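Long-range contact in beta-N-acetylhexosaminidase (Thermotoga neapolitana, PDB 5BZA), which probably hydrolyses terminal non-reducing N-acetyl-D-hexosamine residues from N-acetyl-beta-D-hexosaminides, as a member of glycoside hydrolase family 3: residues 366-377 with 450-460. Sequence-based numbering, arbitrary orientation.
Sequences DYDLIPEVAKRF and TKPISVYKSFQ
Two near-parallel helices of the C-terminal domain, 366-377 and 452-460, pack at -30° with their axes 9.5 Å apart, with the carboxylate of Asp366 at one end and the rings of Phe377, Tyr456 and Phe459 at the other. Asp366 OD2 accepts a hydrogen bond from Thr450 OG1 (2.8 Å) on its anti lone pair, and the same oxygen forms a salt bridge with Lys451 NZ at 3.4 Å, its hydrogen bond weak; NZ is held more strongly by Gly67 O of the second subunit. A water donating to both Asp366 O and Thr450 O ties the two backbones together beside this carboxylate. Midway, Val373 makes an apolar contact: with CG1 anti to the backbone N (chi1 -176°), that methyl lies 3.5 Å from Tyr456 CA and also meets the edge of the Phe459 ring. Phe459 CE2 reaches Ala374, 3.3 Å from its CA and close to its CB. Ala374 also touches Leu349 of strand 347-352, placing helix 366-377 against the domain's sheet. Tyr43 of helix 42-54, in the N-terminal domain, touches Val373 and Pro452, and Tyr456 OH hydrogen-bonds Asp47 OD2 of the same helix. Phe377 turns an edge to the face of Tyr456, a T-shaped pair with planes at 83° and centroids 5.3 Å apart, while Phe459 CB sits over a Phe377 face in a CH-pi contact, 3.9 Å from the ring centroid.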
loop_
_atom_site.group_PDB
_atom_site.type_symbol
_atom_site.label_atom_id
_atom_site.label_comp_id
_atom_site.label_asym_id
_atom_site.label_seq_id
_atom_site.Cartn_x
_atom_site.Cartn_y
_atom_site.Cartn_z
ATOM N N ASP B 366 9.234 12.871 6.639
ATOM C CA ASP B 366 10.440 12.770 5.805
ATOM C C ASP B 366 11.695 13.257 6.564
ATOM O O ASP B 366 12.770 12.589 6.588
ATOM C CB ASP B 366 10.276 13.579 4.502
ATOM C CG ASP B 366 9.173 13.042 3.575
ATOM O OD1 ASP B 366 8.592 11.978 3.836
ATOM O OD2 ASP B 366 8.915 13.674 2.523
ATOM N N TYR B 367 11.533 14.411 7.214
ATOM C CA TYR B 367 12.609 15.018 8.001
ATOM C C TYR B 367 13.032 14.050 9.070
ATOM O O TYR B 367 14.222 13.842 9.280
ATOM C CB TYR B 367 12.185 16.346 8.645
ATOM C CG TYR B 367 11.732 17.384 7.657
ATOM C CD1 TYR B 367 12.225 17.385 6.361
ATOM C CD2 TYR B 367 10.868 18.411 8.038
ATOM C CE1 TYR B 367 11.830 18.338 5.444
ATOM C CE2 TYR B 367 10.470 19.389 7.122
ATOM C CZ TYR B 367 10.949 19.341 5.825
ATOM O OH TYR B 367 10.571 20.294 4.902
ATOM N N ASP B 368 12.051 13.501 9.773
ATOM C CA ASP B 368 12.338 12.476 10.785
ATOM C C ASP B 368 13.151 11.310 10.236
ATOM O O ASP B 368 13.965 10.722 10.947
ATOM C CB ASP B 368 11.040 11.898 11.371
ATOM C CG ASP B 368 10.352 12.844 12.323
ATOM O OD1 ASP B 368 10.963 13.860 12.680
ATOM O OD2 ASP B 368 9.199 12.569 12.721
ATOM N N LEU B 369 12.954 10.978 8.968
ATOM C CA LEU B 369 13.622 9.802 8.421
ATOM C C LEU B 369 15.054 10.077 7.924
ATOM O O LEU B 369 15.854 9.147 7.771
ATOM C CB LEU B 369 12.751 9.199 7.312
ATOM C CG LEU B 369 11.717 8.242 7.946
ATOM C CD1 LEU B 369 10.675 7.737 6.953
ATOM C CD2 LEU B 369 12.419 7.058 8.658
ATOM N N ILE B 370 15.387 11.348 7.693
ATOM C CA ILE B 370 16.741 11.703 7.209
ATOM C C ILE B 370 17.939 11.101 8.008
ATOM O O ILE B 370 18.953 10.673 7.410
ATOM C CB ILE B 370 16.890 13.280 7.137
ATOM C CG1 ILE B 370 15.930 13.838 6.080
ATOM C CG2 ILE B 370 18.352 13.710 6.859
ATOM C CD1 ILE B 370 16.032 15.394 5.827
ATOM N N PRO B 371 17.878 11.127 9.348
ATOM C CA PRO B 371 18.982 10.525 10.124
ATOM C C PRO B 371 19.207 9.023 9.850
ATOM O O PRO B 371 20.362 8.599 9.686
ATOM C CB PRO B 371 18.550 10.744 11.581
ATOM C CG PRO B 371 17.684 11.971 11.494
ATOM C CD PRO B 371 16.921 11.827 10.222
ATOM N N GLU B 372 18.134 8.239 9.814
ATOM C CA GLU B 372 18.238 6.806 9.520
ATOM C C GLU B 372 19.001 6.616 8.208
ATOM O O GLU B 372 20.001 5.886 8.158
ATOM C CB GLU B 372 16.841 6.164 9.451
ATOM C CG GLU B 372 16.815 4.664 9.134
ATOM C CD GLU B 372 15.405 4.147 8.804
ATOM O OE1 GLU B 372 14.517 4.211 9.695
ATOM O OE2 GLU B 372 15.173 3.721 7.634
ATOM N N VAL B 373 18.590 7.346 7.180
ATOM C CA VAL B 373 19.182 7.180 5.852
ATOM C C VAL B 373 20.652 7.606 5.836
ATOM O O VAL B 373 21.532 6.964 5.231
ATOM C CB VAL B 373 18.412 8.006 4.811
ATOM C CG1 VAL B 373 18.977 7.744 3.412
ATOM C CG2 VAL B 373 16.913 7.701 4.874
ATOM N N ALA B 374 20.922 8.709 6.513
ATOM C CA ALA B 374 22.277 9.242 6.528
ATOM C C ALA B 374 23.186 8.231 7.192
ATOM O O ALA B 374 24.308 8.009 6.731
ATOM C CB ALA B 374 22.337 10.588 7.231
ATOM N N LYS B 375 22.698 7.616 8.267
ATOM C CA LYS B 375 23.492 6.605 8.973
ATOM C C LYS B 375 23.957 5.397 8.141
ATOM O O LYS B 375 25.012 4.811 8.477
ATOM C CB LYS B 375 22.714 6.110 10.191
ATOM C CG LYS B 375 22.779 7.110 11.336
ATOM C CD LYS B 375 21.828 6.770 12.457
ATOM C CE LYS B 375 21.964 7.787 13.577
ATOM N NZ LYS B 375 20.782 7.779 14.500
ATOM N N ARG B 376 23.254 5.026 7.062
ATOM C CA ARG B 376 23.729 3.941 6.151
ATOM C C ARG B 376 25.011 4.284 5.397
ATOM O O ARG B 376 25.779 3.405 4.983
ATOM C CB ARG B 376 22.658 3.598 5.111
ATOM C CG ARG B 376 21.344 3.163 5.699
ATOM C CD ARG B 376 20.429 2.554 4.634
ATOM N NE ARG B 376 20.974 1.341 4.013
ATOM C CZ ARG B 376 20.726 0.092 4.426
ATOM N NH1 ARG B 376 19.921 -0.140 5.461
ATOM N NH2 ARG B 376 21.269 -0.924 3.779
ATOM N N PHE B 377 25.244 5.591 5.239
ATOM C CA PHE B 377 26.272 6.124 4.337
ATOM C C PHE B 377 27.403 6.855 5.064
ATOM O O PHE B 377 28.528 6.940 4.563
ATOM C CB PHE B 377 25.621 7.079 3.329
ATOM C CG PHE B 377 24.641 6.416 2.400
ATOM C CD1 PHE B 377 25.072 5.785 1.228
ATOM C CD2 PHE B 377 23.286 6.434 2.687
ATOM C CE1 PHE B 377 24.149 5.171 0.364
ATOM C CE2 PHE B 377 22.374 5.813 1.825
ATOM C CZ PHE B 377 22.810 5.185 0.665
ATOM N N THR B 450 11.780 16.100 -0.529
ATOM C CA THR B 450 12.081 15.758 0.847
ATOM C C THR B 450 12.047 14.222 1.068
ATOM O O THR B 450 12.280 13.750 2.173
ATOM C CB THR B 450 11.093 16.445 1.795
ATOM O OG1 THR B 450 9.756 16.108 1.392
ATOM C CG2 THR B 450 11.254 17.994 1.738
ATOM N N LYS B 451 11.723 13.453 0.033
ATOM C CA LYS B 451 11.513 12.008 0.206
ATOM C C LYS B 451 12.762 11.203 0.542
ATOM O O LYS B 451 13.865 11.466 0.011
ATOM C CB LYS B 451 10.893 11.371 -1.041
ATOM C CG LYS B 451 9.517 11.804 -1.327
ATOM C CD LYS B 451 8.657 11.805 -0.086
ATOM C CE LYS B 451 7.250 12.053 -0.497
ATOM N NZ LYS B 451 6.343 12.391 0.619
ATOM N N PRO B 452 12.585 10.197 1.425
ATOM C CA PRO B 452 13.672 9.288 1.806
ATOM C C PRO B 452 14.411 8.752 0.608
ATOM O O PRO B 452 15.640 8.805 0.605
ATOM C CB PRO B 452 12.945 8.157 2.558
ATOM C CG PRO B 452 11.796 8.840 3.221
ATOM C CD PRO B 452 11.373 9.989 2.244
ATOM N N ILE B 453 13.707 8.303 -0.425
ATOM C CA ILE B 453 14.426 7.747 -1.546
ATOM C C ILE B 453 15.340 8.805 -2.175
ATOM O O ILE B 453 16.444 8.471 -2.614
ATOM C CB ILE B 453 13.479 7.146 -2.632
ATOM C CG1 ILE B 453 14.310 6.540 -3.770
ATOM C CG2 ILE B 453 12.527 8.200 -3.214
ATOM C CD1 ILE B 453 15.294 5.462 -3.326
ATOM N N SER B 454 14.904 10.076 -2.169
ATOM C CA SER B 454 15.697 11.187 -2.744
ATOM C C SER B 454 16.954 11.547 -1.935
ATOM O O SER B 454 18.029 11.803 -2.481
ATOM C CB SER B 454 14.823 12.439 -2.883
ATOM O OG SER B 454 13.995 12.337 -4.005
ATOM N N VAL B 455 16.771 11.635 -0.626
ATOM C CA VAL B 455 17.878 11.821 0.292
ATOM C C VAL B 455 18.904 10.677 0.152
ATOM O O VAL B 455 20.102 10.909 -0.024
ATOM C CB VAL B 455 17.330 11.912 1.708
ATOM C CG1 VAL B 455 18.449 12.033 2.729
ATOM C CG2 VAL B 455 16.370 13.073 1.783
ATOM N N TYR B 456 18.391 9.443 0.149
ATOM C CA TYR B 456 19.190 8.222 -0.060
ATOM C C TYR B 456 19.997 8.381 -1.342
ATOM O O TYR B 456 21.233 8.208 -1.362
ATOM C CB TYR B 456 18.236 7.015 -0.129
ATOM C CG TYR B 456 18.799 5.669 -0.520
ATOM C CD1 TYR B 456 19.058 5.353 -1.855
ATOM C CD2 TYR B 456 19.002 4.684 0.443
ATOM C CE1 TYR B 456 19.545 4.095 -2.217
ATOM C CE2 TYR B 456 19.478 3.415 0.098
ATOM C CZ TYR B 456 19.737 3.123 -1.234
ATOM O OH TYR B 456 20.199 1.876 -1.569
ATOM N N LYS B 457 19.318 8.794 -2.407
ATOM C CA LYS B 457 20.016 8.945 -3.675
ATOM C C LYS B 457 21.037 10.090 -3.630
ATOM O O LYS B 457 22.090 10.017 -4.276
ATOM C CB LYS B 457 19.027 9.176 -4.816
ATOM C CG LYS B 457 18.315 7.912 -5.246
ATOM C CD LYS B 457 19.323 6.864 -5.740
ATOM C CE LYS B 457 18.700 5.485 -5.895
ATOM N NZ LYS B 457 19.645 4.521 -6.512
ATOM N N SER B 458 20.758 11.126 -2.836
ATOM C CA SER B 458 21.693 12.257 -2.754
ATOM C C SER B 458 22.971 11.789 -2.040
ATOM O O SER B 458 24.081 12.153 -2.467
ATOM C CB SER B 458 21.041 13.474 -2.077
ATOM O OG SER B 458 21.114 13.454 -0.661
ATOM N N PHE B 459 22.836 10.935 -1.016
ATOM C CA PHE B 459 24.031 10.406 -0.355
ATOM C C PHE B 459 24.813 9.531 -1.330
ATOM O O PHE B 459 26.059 9.593 -1.393
ATOM C CB PHE B 459 23.680 9.638 0.922
ATOM C CG PHE B 459 23.031 10.487 1.968
ATOM C CD1 PHE B 459 23.414 11.816 2.140
ATOM C CD2 PHE B 459 22.025 9.982 2.764
ATOM C CE1 PHE B 459 22.814 12.607 3.082
ATOM C CE2 PHE B 459 21.417 10.770 3.729
ATOM C CZ PHE B 459 21.813 12.086 3.892
ATOM N N GLN B 460 24.093 8.723 -2.104
ATOM C CA GLN B 460 24.760 7.866 -3.092
ATOM C C GLN B 460 25.565 8.669 -4.102
ATOM O O GLN B 460 26.722 8.327 -4.436
ATOM C CB GLN B 460 23.747 7.005 -3.842
ATOM C CG GLN B 460 23.337 5.721 -3.128
ATOM C CD GLN B 460 22.553 4.781 -4.035
ATOM O OE1 GLN B 460 21.861 5.224 -4.955
ATOM N NE2 GLN B 460 22.666 3.465 -3.779
HETATM O O HOH W 1 13.712 11.760 3.878
#